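Citryl-spermidine/3,4-dihydroxybenzoyl-citryl-spermidine:spermidine ligase (Bacillus anthracis, PDB 3TO3) catalyses the ATP-dependent condensation of spermidine with citryl-spermidine intermediates in the biosynthesis of petrobactin, a siderophore used in iron acquisition and virulence. Local coordinates at residues K198-V203 and Y355-K360; K314-A319 and A361-L366. All blocks are in the same frame, centred on the assembly; numbering follows the deposited sequence.

Contact 1: residues K198-V203 and Y355-K360; sequences KKNATV and YDTNKK. With EDO (1,2-ethanediol), chain G.
Asn200 lies over the phenol ring of Tyr355, and this overlap forms the tight half of the contact. Its CB sits above one face of the ring, 4.1 Å from the centroid and 21° off the normal, a CH-pi contact displaced toward the CE1 rim. Ala201 comes to the same ring at its edge, with CB 4.1 Å from CD1 of Tyr355. A methyl group suits this buried place, since Ala196 and Leu242 pack against it as well. Tyr355 has CG anti to its backbone N (chi1 -180°), which carries the ring along the 198-203 backbone and takes its hydroxyl to Asp262.

In the backbone, strand 201-203 meets the end of strand 345-355 as an antiparallel edge pairing of the mixed sheet, with Ala201 and Tyr355 forming a non-hydrogen-bonded pair. One nearly straight bond (172°) joins the backbones next to it: Asp356 N donates to Asn200 O at 3.1 Å.

On the looser side one methyl contact remains, and two waters bridge the rest. The Asn200 and Thr357 side chains cross at about a right angle, Asn200 CG lying 3.7 Å from the Thr357 methyl CG2. One water donates to OD1 of Asn200 and, at 2.8 Å, to OH of Tyr355; another accepts from ND2 of Asn200 and donates to the Asp356 carbonyl. An asparagine serves well here, offering an acceptor and a donor on one short stem. Farther out, the long side chain of Lys199, bent near its end, reaches a 1,2-ethanediol, probably from the crystallisation liquor, with NZ 2.6 Å from its O2.

Contact 2: residues K314-A319 and A361-L366; sequences KPYSVA and ATYGSL
The first turn of helix 315-333 packs against a type II beta turn, Thr362 to Ser365, in the loop leading to strand 367-371, and Pro315 meets Tyr363 there. The proline approaches one face of the phenol ring: Pro315 CD lies 4.1 Å from the centroid of the Tyr363 ring, 23° off the normal, in a CH-pi contact, and Pro315 CG is 3.7 Å from Tyr363 CE1. Proline suits the first position of a helix, where no backbone N-H is needed, and its rigid ring offers C-H groups to the aromatic face. With chi1 near 180° (-168°), the Tyr363 ring swings clear of its own turn and over the helix start.

Lys314 is the N-cap residue of this helix. Its carbonyl takes bonds from Val318 N, at 2.9 Å, and from the Ser317 hydroxyl, OG lying 3.0 Å from Lys314 O, so a small polar side chain helps close the first turn. The lysine side chain crosses that of Tyr363 at about a right angle, and its NZ comes to the edge of the ring, 3.9 Å from CE2 of Tyr363. At the far end of its ring, the Tyr363 hydroxyl meets the edge of the Tyr316 ring, OH being 3.7 Å from CE2 of Tyr316, a ring that also packs on Tyr487 and Phe495.

Gly364 occupies the third position of the turn with phi 77°, a conformation easily adopted without a side chain, and its CA lies 4.0 Å from CD of Pro315. The Lys314 side chain is about 7 Å from that of Glu462, an ATP-binding residue.

Contacts 1 and 2 lie with their centres about 9 Å apart, on the same side of the chain's centre and within the part of the chain that belongs to the IucA/IucC family. Along the chain the order is 198-203, 314-319, 355-360, 361-366, so the segments alternate. Residues 355-366 form one continuous run from the end of strand 345-355 through the loop before strand 367-371; its first half meets the edge strand 201-203 and its second half the start of helix 315-333. The contacts also touch directly: Tyr355 N probably bonds to Leu366 O, and Asp356 packs on Pro315. One connection thus joins the sheet edge, away from the ATP site, to a helix start closer to bound ATP.

Contact 1: residues K198-V203 and Y355-K360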
loop_
_atom_site.group_PDB
_atom_site.type_symbol
_atom_site.label_atom_id
_atom_site.label_comp_id
_atom_site.label_asym_id
_atom_site.label_seq_id
_atom_site.Cartn_x
_atom_site.Cartn_y
_atom_site.Cartn_z
ATOM N N LYS B 198 -10.744 -11.803 25.734
ATOM C CA LYS B 198 -10.844 -13.226 25.486
ATOM C C LYS B 198 -12.083 -13.560 24.667
ATOM O O LYS B 198 -12.295 -14.698 24.271
ATOM C CB LYS B 198 -10.879 -13.998 26.818
ATOM C CG LYS B 198 -9.566 -13.961 27.603
ATOM C CD LYS B 198 -9.613 -14.919 28.788
ATOM C CE LYS B 198 -8.549 -14.606 29.841
ATOM N NZ LYS B 198 -8.682 -15.448 31.101
ATOM N N LYS B 199 -12.929 -12.576 24.439
ATOM C CA LYS B 199 -14.000 -12.760 23.484
ATOM C C LYS B 199 -13.378 -13.156 22.122
ATOM O O LYS B 199 -13.866 -14.048 21.431
ATOM C CB LYS B 199 -14.793 -11.466 23.378
ATOM C CG LYS B 199 -16.073 -11.576 22.606
ATOM C CD LYS B 199 -16.962 -10.351 22.840
ATOM C CE LYS B 199 -16.235 -9.057 22.469
ATOM N NZ LYS B 199 -17.083 -7.826 22.635
ATOM N N ASN B 200 -12.381 -12.401 21.683
ATOM C CA ASN B 200 -11.594 -12.757 20.505
ATOM C C ASN B 200 -10.186 -13.347 20.660
ATOM O O ASN B 200 -9.569 -13.778 19.676
ATOM C CB ASN B 200 -11.649 -11.604 19.500
ATOM C CG ASN B 200 -13.105 -11.248 19.129
ATOM O OD1 ASN B 200 -13.684 -10.282 19.633
ATOM N ND2 ASN B 200 -13.708 -12.073 18.290
ATOM N N ALA B 201 -9.679 -13.420 21.881
ATOM C CA ALA B 201 -8.288 -13.841 22.036
ATOM C C ALA B 201 -8.269 -15.262 22.558
ATOM O O ALA B 201 -9.105 -15.617 23.383
ATOM C CB ALA B 201 -7.564 -12.920 22.979
ATOM N N THR B 202 -7.347 -16.075 22.047
ATOM C CA THR B 202 -7.137 -17.433 22.534
ATOM C C THR B 202 -5.662 -17.785 22.580
ATOM O O THR B 202 -4.859 -17.361 21.770
ATOM C CB THR B 202 -7.755 -18.530 21.636
ATOM O OG1 THR B 202 -7.484 -18.224 20.265
ATOM C CG2 THR B 202 -9.248 -18.648 21.842
ATOM N N VAL B 203 -5.336 -18.591 23.561
ATOM C CA VAL B 203 -4.077 -19.272 23.656
ATOM C C VAL B 203 -4.144 -20.415 22.645
ATOM O O VAL B 203 -5.226 -20.762 22.167
ATOM C CB VAL B 203 -3.985 -19.744 25.093
ATOM C CG1 VAL B 203 -3.361 -21.121 25.218
ATOM C CG2 VAL B 203 -3.330 -18.650 25.942
ATOM N N TYR B 355 -5.237 -12.753 18.716
ATOM C CA TYR B 355 -6.488 -12.029 18.774
ATOM C C TYR B 355 -7.017 -12.045 17.350
ATOM O O TYR B 355 -6.381 -11.508 16.454
ATOM C CB TYR B 355 -6.220 -10.603 19.223
ATOM C CG TYR B 355 -7.447 -9.727 19.330
ATOM C CD1 TYR B 355 -8.164 -9.653 20.519
ATOM C CD2 TYR B 355 -7.871 -8.953 18.257
ATOM C CE1 TYR B 355 -9.281 -8.832 20.642
ATOM C CE2 TYR B 355 -8.969 -8.108 18.371
ATOM C CZ TYR B 355 -9.676 -8.057 19.559
ATOM O OH TYR B 355 -10.762 -7.222 19.676
ATOM N N ASP B 356 -8.144 -12.711 17.144
ATOM C CA ASP B 356 -8.623 -13.030 15.803
ATOM C C ASP B 356 -10.103 -12.757 15.745
ATOM O O ASP B 356 -10.861 -13.335 16.495
ATOM C CB ASP B 356 -8.382 -14.514 15.473
ATOM C CG ASP B 356 -9.027 -14.946 14.141
ATOM O OD1 ASP B 356 -9.459 -16.130 14.016
ATOM O OD2 ASP B 356 -9.090 -14.103 13.212
ATOM N N THR B 357 -10.506 -11.898 14.822
ATOM C CA THR B 357 -11.907 -11.586 14.616
ATOM C C THR B 357 -12.364 -12.023 13.232
ATOM O O THR B 357 -11.618 -12.643 12.468
ATOM C CB THR B 357 -12.153 -10.080 14.770
ATOM O OG1 THR B 357 -11.405 -9.358 13.776
ATOM C CG2 THR B 357 -11.714 -9.630 16.158
ATOM N N ASN B 358 -13.614 -11.713 12.932
ATOM C CA ASN B 358 -14.157 -11.895 11.595
ATOM C C ASN B 358 -13.269 -11.278 10.514
ATOM O O ASN B 358 -12.866 -11.969 9.571
ATOM C CB ASN B 358 -15.556 -11.256 11.500
ATOM C CG ASN B 358 -16.673 -12.202 11.918
ATOM O OD1 ASN B 358 -16.559 -13.424 11.772
ATOM N ND2 ASN B 358 -17.768 -11.637 12.428
ATOM N N LYS B 359 -12.910 -10.003 10.695
ATOM C CA LYS B 359 -12.526 -9.150 9.571
ATOM C C LYS B 359 -11.486 -9.820 8.672
ATOM O O LYS B 359 -10.479 -10.362 9.145
ATOM C CB LYS B 359 -11.996 -7.790 10.057
ATOM C CG LYS B 359 -12.869 -7.034 11.058
ATOM C CD LYS B 359 -13.371 -5.698 10.496
ATOM C CE LYS B 359 -12.236 -4.781 10.055
ATOM N NZ LYS B 359 -12.460 -4.216 8.684
ATOM N N LYS B 360 -11.762 -9.791 7.369
ATOM C CA LYS B 360 -10.867 -10.322 6.343
ATOM C C LYS B 360 -9.563 -9.548 6.257
ATOM O O LYS B 360 -8.495 -10.125 6.012
ATOM C CB LYS B 360 -11.552 -10.225 4.984
ATOM C CG LYS B 360 -10.737 -10.777 3.822
ATOM C CD LYS B 360 -11.266 -10.237 2.476
ATOM C CE LYS B 360 -12.798 -10.201 2.421
ATOM N NZ LYS B 360 -13.271 -10.324 1.008
HETATM C C1 EDO G . -15.063 -5.819 24.453
HETATM O O1 EDO G . -15.802 -6.821 25.166
HETATM C C2 EDO G . -14.333 -6.476 23.283
HETATM O O2 EDO G . -15.056 -6.347 22.043
HETATM O O HOH W 1 -12.787 -8.488 21.189
HETATM O O HOH W 2 -13.301 -15.062 17.797
#

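Contact 2: residues K314-A319 and A361-L366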
loop_
_atom_site.group_PDB
_atom_site.type_symbol
_atom_site.label_atom_id
_atom_site.label_comp_id
_atom_site.label_asym_id
_atom_site.label_seq_id
_atom_site.Cartn_x
_atom_site.Cartn_y
_atom_site.Cartn_z
ATOM N N LYS B 314 -1.216 -17.089 10.069
ATOM C CA LYS B 314 -2.520 -17.743 9.960
ATOM C C LYS B 314 -2.992 -18.181 11.368
ATOM O O LYS B 314 -2.274 -18.909 12.085
ATOM C CB LYS B 314 -2.484 -18.946 8.993
ATOM C CG LYS B 314 -2.023 -18.661 7.564
ATOM C CD LYS B 314 -3.054 -17.829 6.815
ATOM C CE LYS B 314 -3.018 -18.065 5.296
ATOM N NZ LYS B 314 -4.106 -17.320 4.560
ATOM N N PRO B 315 -4.196 -17.725 11.771
ATOM C CA PRO B 315 -4.799 -18.083 13.059
ATOM C C PRO B 315 -4.838 -19.600 13.305
ATOM O O PRO B 315 -4.519 -20.056 14.415
ATOM C CB PRO B 315 -6.219 -17.532 12.937
ATOM C CG PRO B 315 -6.045 -16.333 12.021
ATOM C CD PRO B 315 -5.027 -16.775 11.010
ATOM N N TYR B 316 -5.213 -20.387 12.295
ATOM C CA TYR B 316 -5.263 -21.811 12.522
ATOM C C TYR B 316 -3.856 -22.355 12.841
ATOM O O TYR B 316 -3.720 -23.244 13.673
ATOM C CB TYR B 316 -5.956 -22.568 11.380
ATOM C CG TYR B 316 -5.400 -22.273 10.028
ATOM C CD1 TYR B 316 -4.311 -22.990 9.542
ATOM C CD2 TYR B 316 -5.964 -21.276 9.217
ATOM C CE1 TYR B 316 -3.780 -22.724 8.287
ATOM C CE2 TYR B 316 -5.443 -21.009 7.952
ATOM C CZ TYR B 316 -4.349 -21.743 7.499
ATOM O OH TYR B 316 -3.806 -21.500 6.262
ATOM N N SER B 317 -2.816 -21.790 12.217
ATOM C CA SER B 317 -1.470 -22.312 12.423
ATOM C C SER B 317 -0.857 -21.846 13.752
ATOM O O SER B 317 -0.104 -22.568 14.365
ATOM C CB SER B 317 -0.560 -22.015 11.228
ATOM O OG SER B 317 -0.039 -20.726 11.329
ATOM N N VAL B 318 -1.209 -20.649 14.202
ATOM C CA VAL B 318 -0.875 -20.207 15.539
ATOM C C VAL B 318 -1.513 -21.156 16.578
ATOM O O VAL B 318 -0.879 -21.545 17.568
ATOM C CB VAL B 318 -1.360 -18.761 15.769
ATOM C CG1 VAL B 318 -1.357 -18.414 17.265
ATOM C CG2 VAL B 318 -0.492 -17.780 14.960
ATOM N N ALA B 319 -2.750 -21.559 16.319
ATOM C CA ALA B 319 -3.505 -22.385 17.260
ATOM C C ALA B 319 -2.900 -23.787 17.418
ATOM O O ALA B 319 -2.907 -24.363 18.515
ATOM C CB ALA B 319 -4.945 -22.491 16.824
ATOM N N ALA B 361 -9.675 -8.231 6.435
ATOM C CA ALA B 361 -8.555 -7.299 6.259
ATOM C C ALA B 361 -7.478 -7.397 7.344
ATOM O O ALA B 361 -6.321 -7.120 7.103
ATOM C CB ALA B 361 -9.073 -5.846 6.144
ATOM N N THR B 362 -7.884 -7.746 8.549
ATOM C CA THR B 362 -6.971 -7.945 9.665
ATOM C C THR B 362 -6.599 -9.405 9.884
ATOM O O THR B 362 -6.034 -9.753 10.919
ATOM C CB THR B 362 -7.526 -7.308 10.923
ATOM O OG1 THR B 362 -8.820 -7.855 11.171
ATOM C CG2 THR B 362 -7.681 -5.791 10.686
ATOM N N TYR B 363 -7.015 -10.273 8.968
ATOM C CA TYR B 363 -6.787 -11.696 9.136
ATOM C C TYR B 363 -5.301 -12.006 9.343
ATOM O O TYR B 363 -4.472 -11.708 8.473
ATOM C CB TYR B 363 -7.265 -12.415 7.876
ATOM C CG TYR B 363 -7.355 -13.924 7.998
ATOM C CD1 TYR B 363 -8.171 -14.517 8.965
ATOM C CD2 TYR B 363 -6.656 -14.756 7.127
ATOM C CE1 TYR B 363 -8.266 -15.894 9.074
ATOM C CE2 TYR B 363 -6.751 -16.138 7.223
ATOM C CZ TYR B 363 -7.560 -16.698 8.197
ATOM O OH TYR B 363 -7.659 -18.059 8.306
ATOM N N GLY B 364 -4.985 -12.663 10.465
ATOM C CA GLY B 364 -3.616 -13.017 10.812
ATOM C C GLY B 364 -2.709 -11.937 11.358
ATOM O O GLY B 364 -1.502 -12.140 11.565
ATOM N N SER B 365 -3.300 -10.780 11.609
ATOM C CA SER B 365 -2.535 -9.575 11.890
ATOM C C SER B 365 -2.076 -9.383 13.316
ATOM O O SER B 365 -1.262 -8.510 13.570
ATOM C CB SER B 365 -3.345 -8.348 11.458
ATOM O OG SER B 365 -3.313 -8.260 10.042
ATOM N N LEU B 366 -2.666 -10.094 14.270
ATOM C CA LEU B 366 -2.178 -9.985 15.630
ATOM C C LEU B 366 -2.002 -11.364 16.272
ATOM O O LEU B 366 -2.919 -11.895 16.877
ATOM C CB LEU B 366 -3.254 -9.196 16.366
ATOM C CG LEU B 366 -2.956 -8.547 17.687
ATOM C CD1 LEU B 366 -1.689 -7.796 17.578
ATOM C CD2 LEU B 366 -4.120 -7.628 17.910
#